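Local coordinates for protein mirolysin (Tannerella forsythia, PDB 6R7V) that is the latent zymogen of a pappalysin-family zinc metallopeptidase, a metzincin that probably cleaves peptide bonds once its cysteine switch is released, at residues S225-G239 and F248-G260. The protein carries 1 engineered substitution. Sequence-based numbering, arbitrary orientation.
With CA (calcium ion), chain C; CA (calcium ion), chain B.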
ATOM      1  N   SER A 225      19.473  -3.886  11.663  1.00 22.81           N
ATOM      2  CA  SER A 225      19.839  -5.170  12.230  1.00 23.22           C
ATOM      3  C   SER A 225      19.222  -6.330  11.434  1.00 23.76           C
ATOM      4  O   SER A 225      18.579  -6.096  10.413  1.00 20.73           O
ATOM      5  CB  SER A 225      19.453  -5.267  13.707  1.00 28.59           C
ATOM      6  OG  SER A 225      18.055  -5.469  13.821  1.00 31.75           O
ATOM      7  N   CYS A 226      19.437  -7.583  11.881  1.00 25.01           N
ATOM      8  CA  CYS A 226      18.853  -8.771  11.247  1.00 24.75           C
ATOM      9  C   CYS A 226      17.792  -9.360  12.156  1.00 31.62           C
ATOM     10  O   CYS A 226      17.364 -10.503  11.952  1.00 33.39           O
ATOM     11  CB  CYS A 226      19.933  -9.806  10.938  1.00 26.68           C
ATOM     12  SG  CYS A 226      21.359  -9.147  10.045  1.00 30.14           S
ATOM     13  N   SER A 227      17.375  -8.606  13.159  1.00 26.74           N
ATOM     14  CA  SER A 227      16.455  -9.096  14.177  1.00 27.92           C
ATOM     15  C   SER A 227      15.013  -8.900  13.844  1.00 29.18           C
ATOM     16  O   SER A 227      14.186  -9.708  14.283  1.00 28.97           O
ATOM     17  CB  SER A 227      16.755  -8.456  15.523  1.00 32.04           C
ATOM     18  OG  SER A 227      16.695  -7.041  15.445  1.00 38.15           O
ATOM     19  N   GLY A 228      14.704  -7.821  13.109  1.00 22.25           N
ATOM     20  CA  GLY A 228      13.349  -7.514  12.696  1.00 22.25           C
ATOM     21  C   GLY A 228      12.944  -8.417  11.549  1.00 22.66           C
ATOM     22  O   GLY A 228      13.787  -9.051  10.905  1.00 23.55           O
ATOM     23  N   THR A 229      11.653  -8.500  11.308  1.00 19.90           N
ATOM     24  CA  THR A 229      11.171  -9.385  10.240  1.00 19.35           C
ATOM     25  C   THR A 229       9.996  -8.772   9.554  1.00 21.47           C
ATOM     26  O   THR A 229       9.298  -7.956  10.163  1.00 19.09           O
ATOM     27  CB  THR A 229      10.764 -10.753  10.840  1.00 23.35           C
ATOM     28  OG1 THR A 229      10.322 -11.627   9.787  1.00 23.04           O
ATOM     29  CG2 THR A 229       9.675 -10.638  11.919  1.00 24.68           C
ATOM     30  N   ASP A 230       9.762  -9.160   8.289  1.00 17.78           N
ATOM     31  CA  ASP A 230       8.548  -8.752   7.583  1.00 16.30           C
ATOM     32  C   ASP A 230       7.547  -9.908   7.635  1.00 19.55           C
ATOM     33  O   ASP A 230       6.482  -9.818   7.038  1.00 17.45           O
ATOM     34  CB  ASP A 230       8.840  -8.287   6.143  1.00 17.21           C
ATOM     35  CG  ASP A 230       9.331  -9.355   5.196  1.00 17.56           C
ATOM     36  OD1 ASP A 230       9.785 -10.432   5.679  1.00 18.01           O
ATOM     37  OD2 ASP A 230       9.281  -9.121   3.966  1.00 15.98           O
ATOM     38  N   ASN A 231       7.861 -10.994   8.380  1.00 17.92           N
ATOM     39  CA  ASN A 231       7.002 -12.181   8.534  1.00 18.93           C
ATOM     40  C   ASN A 231       6.768 -12.912   7.214  1.00 19.35           C
ATOM     41  O   ASN A 231       5.827 -13.699   7.117  1.00 23.12           O
ATOM     42  CB  ASN A 231       5.661 -11.866   9.213  1.00 22.24           C
ATOM     43  CG  ASN A 231       5.845 -11.219  10.569  1.00 30.71           C
ATOM     44  OD1 ASN A 231       5.342 -10.129  10.819  1.00 39.20           O
ATOM     45  ND2 ASN A 231       6.604 -11.847  11.450  1.00 30.97           N
ATOM     46  N   ILE A 232       7.640 -12.692   6.208  1.00 17.91           N
ATOM     47  CA  ILE A 232       7.558 -13.388   4.927  1.00 15.51           C
ATOM     48  C   ILE A 232       8.819 -14.236   4.742  1.00 18.81           C
ATOM     49  O   ILE A 232       9.925 -13.691   4.652  1.00 18.15           O
ATOM     50  CB  ILE A 232       7.349 -12.418   3.756  1.00 16.77           C
ATOM     51  CG1 ILE A 232       6.155 -11.436   3.980  1.00 16.35           C
ATOM     52  CG2 ILE A 232       7.182 -13.218   2.455  1.00 17.38           C
ATOM     53  CD1 ILE A 232       4.773 -12.043   3.976  1.00 18.32           C
ATOM     54  N   ALA A 233       8.655 -15.581   4.679  1.00 17.69           N
ATOM     55  CA  ALA A 233       9.828 -16.433   4.567  1.00 19.13           C
ATOM     56  C   ALA A 233      10.584 -16.305   3.229  1.00 23.10           C
ATOM     57  O   ALA A 233      11.815 -16.463   3.219  1.00 24.07           O
ATOM     58  CB  ALA A 233       9.419 -17.889   4.785  1.00 20.99           C
ATOM     59  N   ASP A 234       9.878 -15.971   2.112  1.00 18.45           N
ATOM     60  CA  ASP A 234      10.596 -15.954   0.837  1.00 18.93           C
ATOM     61  C   ASP A 234      11.190 -14.566   0.499  1.00 18.08           C
ATOM     62  O   ASP A 234      11.835 -14.428  -0.551  1.00 20.25           O
ATOM     63  CB  ASP A 234       9.757 -16.508  -0.306  1.00 20.87           C
ATOM     64  CG  ASP A 234       8.531 -15.712  -0.640  1.00 21.05           C
ATOM     65  OD1 ASP A 234       8.347 -14.626  -0.048  1.00 20.51           O
ATOM     66  OD2 ASP A 234       7.771 -16.145  -1.541  1.00 22.14           O
ATOM     67  N   THR A 235      11.079 -13.569   1.418  1.00 16.70           N
ATOM     68  CA  THR A 235      11.823 -12.332   1.250  1.00 14.85           C
ATOM     69  C   THR A 235      13.105 -12.520   2.092  1.00 18.64           C
ATOM     70  O   THR A 235      13.014 -12.744   3.320  1.00 16.83           O
ATOM     71  CB  THR A 235      11.021 -11.085   1.641  1.00 16.48           C
ATOM     72  OG1 THR A 235      10.498 -11.310   2.952  1.00 16.80           O
ATOM     73  CG2 THR A 235       9.921 -10.783   0.654  1.00 15.31           C
ATOM     74  N   PRO A 236      14.296 -12.472   1.449  1.00 18.26           N
ATOM     75  CA  PRO A 236      15.551 -12.655   2.216  1.00 19.01           C
ATOM     76  C   PRO A 236      15.661 -11.697   3.394  1.00 21.07           C
ATOM     77  O   PRO A 236      15.293 -10.530   3.259  1.00 19.61           O
ATOM     78  CB  PRO A 236      16.636 -12.336   1.192  1.00 20.96           C
ATOM     79  CG  PRO A 236      16.000 -12.624  -0.154  1.00 23.39           C
ATOM     80  CD  PRO A 236      14.556 -12.217   0.014  1.00 18.88           C
ATOM     81  N   ASN A 237      16.176 -12.185   4.540  1.00 19.70           N
ATOM     82  CA  ASN A 237      16.438 -11.351   5.708  1.00 20.04           C
ATOM     83  C   ASN A 237      17.332 -10.215   5.271  1.00 23.67           C
ATOM     84  O   ASN A 237      18.313 -10.417   4.546  1.00 24.40           O
ATOM     85  CB  ASN A 237      17.091 -12.158   6.819  1.00 22.52           C
ATOM     86  CG  ASN A 237      17.127 -11.486   8.163  1.00 44.65           C
ATOM     87  OD1 ASN A 237      16.759 -10.327   8.329  1.00 35.03           O
ATOM     88  ND2 ASN A 237      17.584 -12.211   9.166  1.00 45.34           N
ATOM     89  N   GLN A 238      16.984  -9.011   5.650  1.00 19.55           N
ATOM     90  CA  GLN A 238      17.669  -7.842   5.127  1.00 18.21           C
ATOM     91  C   GLN A 238      18.000  -6.892   6.271  1.00 20.02           C
ATOM     92  O   GLN A 238      17.200  -6.762   7.186  1.00 19.97           O
ATOM     93  CB  GLN A 238      16.723  -7.187   4.083  1.00 18.64           C
ATOM     94  CG  GLN A 238      17.229  -5.901   3.426  1.00 19.33           C
ATOM     95  CD  GLN A 238      16.334  -5.420   2.307  1.00 20.12           C
ATOM     96  OE1 GLN A 238      15.774  -6.196   1.536  1.00 18.90           O
ATOM     97  NE2 GLN A 238      16.169  -4.128   2.201  1.00 18.77           N
ATOM     98  N   GLY A 239      19.168  -6.244   6.219  1.00 18.86           N
ATOM     99  CA  GLY A 239      19.595  -5.308   7.273  1.00 17.90           C
ATOM    100  C   GLY A 239      18.719  -4.069   7.317  1.00 20.15           C
ATOM    101  O   GLY A 239      17.734  -4.020   8.057  1.00 19.24           O
ATOM    102  N   PHE A 248      22.284  -5.471  -9.026  1.00 21.95           N
ATOM    103  CA  PHE A 248      22.188  -6.873  -8.646  1.00 21.81           C
ATOM    104  C   PHE A 248      23.512  -7.602  -8.862  1.00 24.96           C
ATOM    105  O   PHE A 248      24.110  -7.463  -9.936  1.00 26.12           O
ATOM    106  CB  PHE A 248      21.094  -7.591  -9.451  1.00 22.19           C
ATOM    107  CG  PHE A 248      21.011  -9.070  -9.157  1.00 21.92           C
ATOM    108  CD1 PHE A 248      20.304  -9.537  -8.053  1.00 23.41           C
ATOM    109  CD2 PHE A 248      21.671  -9.995  -9.962  1.00 22.98           C
ATOM    110  CE1 PHE A 248      20.260 -10.899  -7.760  1.00 24.71           C
ATOM    111  CE2 PHE A 248      21.607 -11.364  -9.674  1.00 24.67           C
ATOM    112  CZ  PHE A 248      20.894 -11.803  -8.576  1.00 23.31           C
ATOM    113  N   PRO A 249      23.933  -8.479  -7.921  1.00 22.31           N
ATOM    114  CA  PRO A 249      23.343  -8.727  -6.596  1.00 22.01           C
ATOM    115  C   PRO A 249      23.847  -7.751  -5.536  1.00 25.28           C
ATOM    116  O   PRO A 249      24.989  -7.249  -5.622  1.00 26.78           O
ATOM    117  CB  PRO A 249      23.812 -10.154  -6.278  1.00 23.24           C
ATOM    118  CG  PRO A 249      25.144 -10.287  -6.975  1.00 27.99           C
ATOM    119  CD  PRO A 249      25.137  -9.309  -8.142  1.00 24.89           C
ATOM    120  N   LYS A 250      22.985  -7.448  -4.543  1.00 21.68           N
ATOM    121  CA  LYS A 250      23.401  -6.631  -3.402  1.00 21.17           C
ATOM    122  C   LYS A 250      23.315  -7.500  -2.154  1.00 24.39           C
ATOM    123  O   LYS A 250      22.238  -7.948  -1.800  1.00 21.95           O
ATOM    124  CB  LYS A 250      22.571  -5.346  -3.247  1.00 23.62           C
ATOM    125  CG  LYS A 250      23.155  -4.433  -2.148  1.00 23.29           C
ATOM    126  CD  LYS A 250      22.525  -3.067  -2.091  1.00 24.80           C
ATOM    127  CE  LYS A 250      23.083  -2.274  -0.922  1.00 25.37           C
ATOM    128  NZ  LYS A 250      22.424  -0.942  -0.832  1.00 27.78           N
ATOM    129  N   THR A 251      24.440  -7.764  -1.503  1.00 23.98           N
ATOM    130  CA  THR A 251      24.417  -8.575  -0.289  1.00 25.08           C
ATOM    131  C   THR A 251      24.552  -7.646   0.924  1.00 27.29           C
ATOM    132  O   THR A 251      24.904  -6.475   0.761  1.00 30.04           O
ATOM    133  CB  THR A 251      25.553  -9.619  -0.342  1.00 29.23           C
ATOM    134  OG1 THR A 251      26.800  -8.931  -0.374  1.00 30.66           O
ATOM    135  CG2 THR A 251      25.466 -10.538  -1.554  1.00 28.02           C
ATOM    136  N   ASP A 252      24.274  -8.153   2.130  1.00 24.76           N
ATOM    137  CA  ASP A 252      24.472  -7.381   3.359  1.00 25.36           C
ATOM    138  C   ASP A 252      24.829  -8.331   4.513  1.00 31.98           C
ATOM    139  O   ASP A 252      25.032  -9.510   4.257  1.00 29.70           O
ATOM    140  CB  ASP A 252      23.276  -6.461   3.683  1.00 26.69           C
ATOM    141  CG  ASP A 252      21.952  -7.087   4.048  1.00 25.31           C
ATOM    142  OD1 ASP A 252      21.915  -8.320   4.307  1.00 25.90           O
ATOM    143  OD2 ASP A 252      20.943  -6.340   4.105  1.00 28.60           O
ATOM    144  N   HIS A 253      24.908  -7.845   5.765  1.00 32.19           N
ATOM    145  CA  HIS A 253      25.295  -8.720   6.873  1.00 33.83           C
ATOM    146  C   HIS A 253      24.199  -9.745   7.264  1.00 34.96           C
ATOM    147  O   HIS A 253      24.531 -10.727   7.931  1.00 35.06           O
ATOM    148  CB  HIS A 253      25.779  -7.921   8.102  1.00 36.82           C
ATOM    149  CG  HIS A 253      24.758  -7.086   8.807  1.00 41.74           C
ATOM    150  ND1 HIS A 253      24.629  -7.131  10.188  1.00 44.97           N
ATOM    151  CD2 HIS A 253      23.924  -6.134   8.326  1.00 44.97           C
ATOM    152  CE1 HIS A 253      23.700  -6.236  10.493  1.00 44.70           C
ATOM    153  NE2 HIS A 253      23.240  -5.622   9.407  1.00 44.97           N
ATOM    154  N   CYS A 254      22.932  -9.570   6.801  1.00 27.16           N
ATOM    155  CA  CYS A 254      21.844 -10.517   7.105  1.00 26.78           C
ATOM    156  C   CYS A 254      21.775 -11.652   6.106  1.00 30.25           C
ATOM    157  O   CYS A 254      21.525 -12.784   6.525  1.00 30.63           O
ATOM    158  CB  CYS A 254      20.509  -9.793   7.192  1.00 25.76           C
ATOM    159  SG  CYS A 254      20.522  -8.406   8.347  1.00 29.23           S
ATOM    160  N   THR A 255      21.929 -11.345   4.802  1.00 25.05           N
ATOM    161  CA  THR A 255      22.007 -12.296   3.676  1.00 24.40           C
ATOM    162  C   THR A 255      23.326 -11.948   2.944  1.00 28.98           C
ATOM    163  O   THR A 255      23.353 -11.065   2.075  1.00 25.41           O
ATOM    164  CB  THR A 255      20.757 -12.218   2.776  1.00 28.11           C
ATOM    165  OG1 THR A 255      19.595 -12.510   3.550  1.00 26.56           O
ATOM    166  CG2 THR A 255      20.840 -13.194   1.604  1.00 26.42           C
ATOM    167  N   ASN A 256      24.413 -12.625   3.311  1.00 29.42           N
ATOM    168  CA  ASN A 256      25.725 -12.260   2.775  1.00 30.75           C
ATOM    169  C   ASN A 256      26.121 -13.025   1.501  1.00 33.95           C
ATOM    170  O   ASN A 256      27.249 -12.850   1.029  1.00 34.05           O
ATOM    171  CB  ASN A 256      26.816 -12.406   3.856  1.00 30.65           C
ATOM    172  CG  ASN A 256      26.904 -13.760   4.522  1.00 46.34           C
ATOM    173  OD1 ASN A 256      26.410 -14.775   4.018  1.00 37.92           O
ATOM    174  ND2 ASN A 256      27.545 -13.799   5.679  1.00 42.17           N
ATOM    175  N   THR A 257      25.219 -13.845   0.936  1.00 29.58           N
ATOM    176  CA  THR A 257      25.532 -14.597  -0.290  1.00 30.36           C
ATOM    177  C   THR A 257      24.560 -14.257  -1.413  1.00 32.05           C
ATOM    178  O   THR A 257      23.371 -14.019  -1.150  1.00 30.08           O
ATOM    179  CB  THR A 257      25.525 -16.119  -0.046  1.00 40.54           C
ATOM    180  OG1 THR A 257      24.230 -16.538   0.403  1.00 43.75           O
ATOM    181  CG2 THR A 257      26.599 -16.566   0.927  1.00 40.69           C
ATOM    182  N   SER A 258      25.053 -14.263  -2.675  1.00 28.91           N
ATOM    183  CA  SER A 258      24.243 -14.029  -3.878  1.00 28.63           C
ATOM    184  C   SER A 258      23.117 -15.071  -3.890  1.00 29.56           C
ATOM    185  O   SER A 258      23.353 -16.196  -3.419  1.00 31.24           O
ATOM    186  CB  SER A 258      25.094 -14.106  -5.147  1.00 33.54           C
ATOM    187  OG  SER A 258      24.349 -13.884  -6.338  1.00 38.11           O
ATOM    188  N   PRO A 259      21.851 -14.733  -4.244  1.00 25.09           N
ATOM    189  CA  PRO A 259      21.358 -13.502  -4.897  1.00 23.26           C
ATOM    190  C   PRO A 259      21.189 -12.274  -3.991  1.00 23.72           C
ATOM    191  O   PRO A 259      20.788 -11.231  -4.491  1.00 22.48           O
ATOM    192  CB  PRO A 259      20.007 -13.939  -5.480  1.00 24.86           C
ATOM    193  CG  PRO A 259      19.534 -15.023  -4.553  1.00 27.91           C
ATOM    194  CD  PRO A 259      20.798 -15.765  -4.179  1.00 24.83           C
ATOM    195  N   GLY A 260      21.491 -12.385  -2.698  1.00 21.05           N
ATOM    196  CA  GLY A 260      21.436 -11.235  -1.798  1.00 20.75           C
ATOM    197  C   GLY A 260      20.037 -10.786  -1.412  1.00 21.30           C
ATOM    198  O   GLY A 260      19.115 -11.595  -1.284  1.00 19.49           O
TER
HETATM  199 CA    CA C 402      11.544 -11.979   5.140  0.97 17.80          CA
HETATM  200 CA    CA B 401      16.621  -5.739   9.265  1.00 18.21          CA
HETATM  201  O   HOH W   1      15.899  -7.998   9.448  1.00 19.29           O
HETATM  202  O   HOH W   2      10.594 -12.893   7.324  1.00 21.26           O
HETATM  203  O   HOH W   3      12.463 -10.766   7.198  1.00 22.19           O
HETATM  204  O   HOH W   4      12.836  -9.988   4.429  1.00 17.69           O
HETATM  205  O   HOH W   5      13.097 -13.518   6.041  1.00 28.73           O
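Thr255 OG1 donates to Asn237 O at 2.6 Å, in the carbonyl plane and on a lone pair, while Gly239 N gives a nearly straight bond (168°) to Asp252 OD2 at 2.8 Å, reaching it from above the carboxylate plane. The other carboxylate oxygen, Asp252 OD1, takes Cys254 N as an Asx turn and Thr255 N as well, making an Asx motif, and so fixes the carboxylate's rotation; a glycerol, probably from the crystallisation liquor, is hydrogen-bonded to OD2. Beside these bonds the disulfide joins Cys226 SG to Cys254 SG, with a chi3 of -88°. Cys226 SG also sits over one face of the His253 ring, 3.9 Å from its centroid; chi1 of 67° brings the end of that ring nearer 225-239, and NE2 is hydrogen-bonded to Gly224 O just before it. At the far edge Pro236 CG packs 3.5 Å from Gly260 O, and Phe92 covers the same proline. Ser225, Gln238 and Gly239 supply carbonyl oxygens to one calcium, completed by Trp219, Asp222 and water; the second calcium is held by Asp230, Ile232, Thr235 and four waters. The contact thus cross-links a double calcium-binding loop, following the helix that carries zinc ligands His207 and His211, to a second loop of this metzincin catalytic domain.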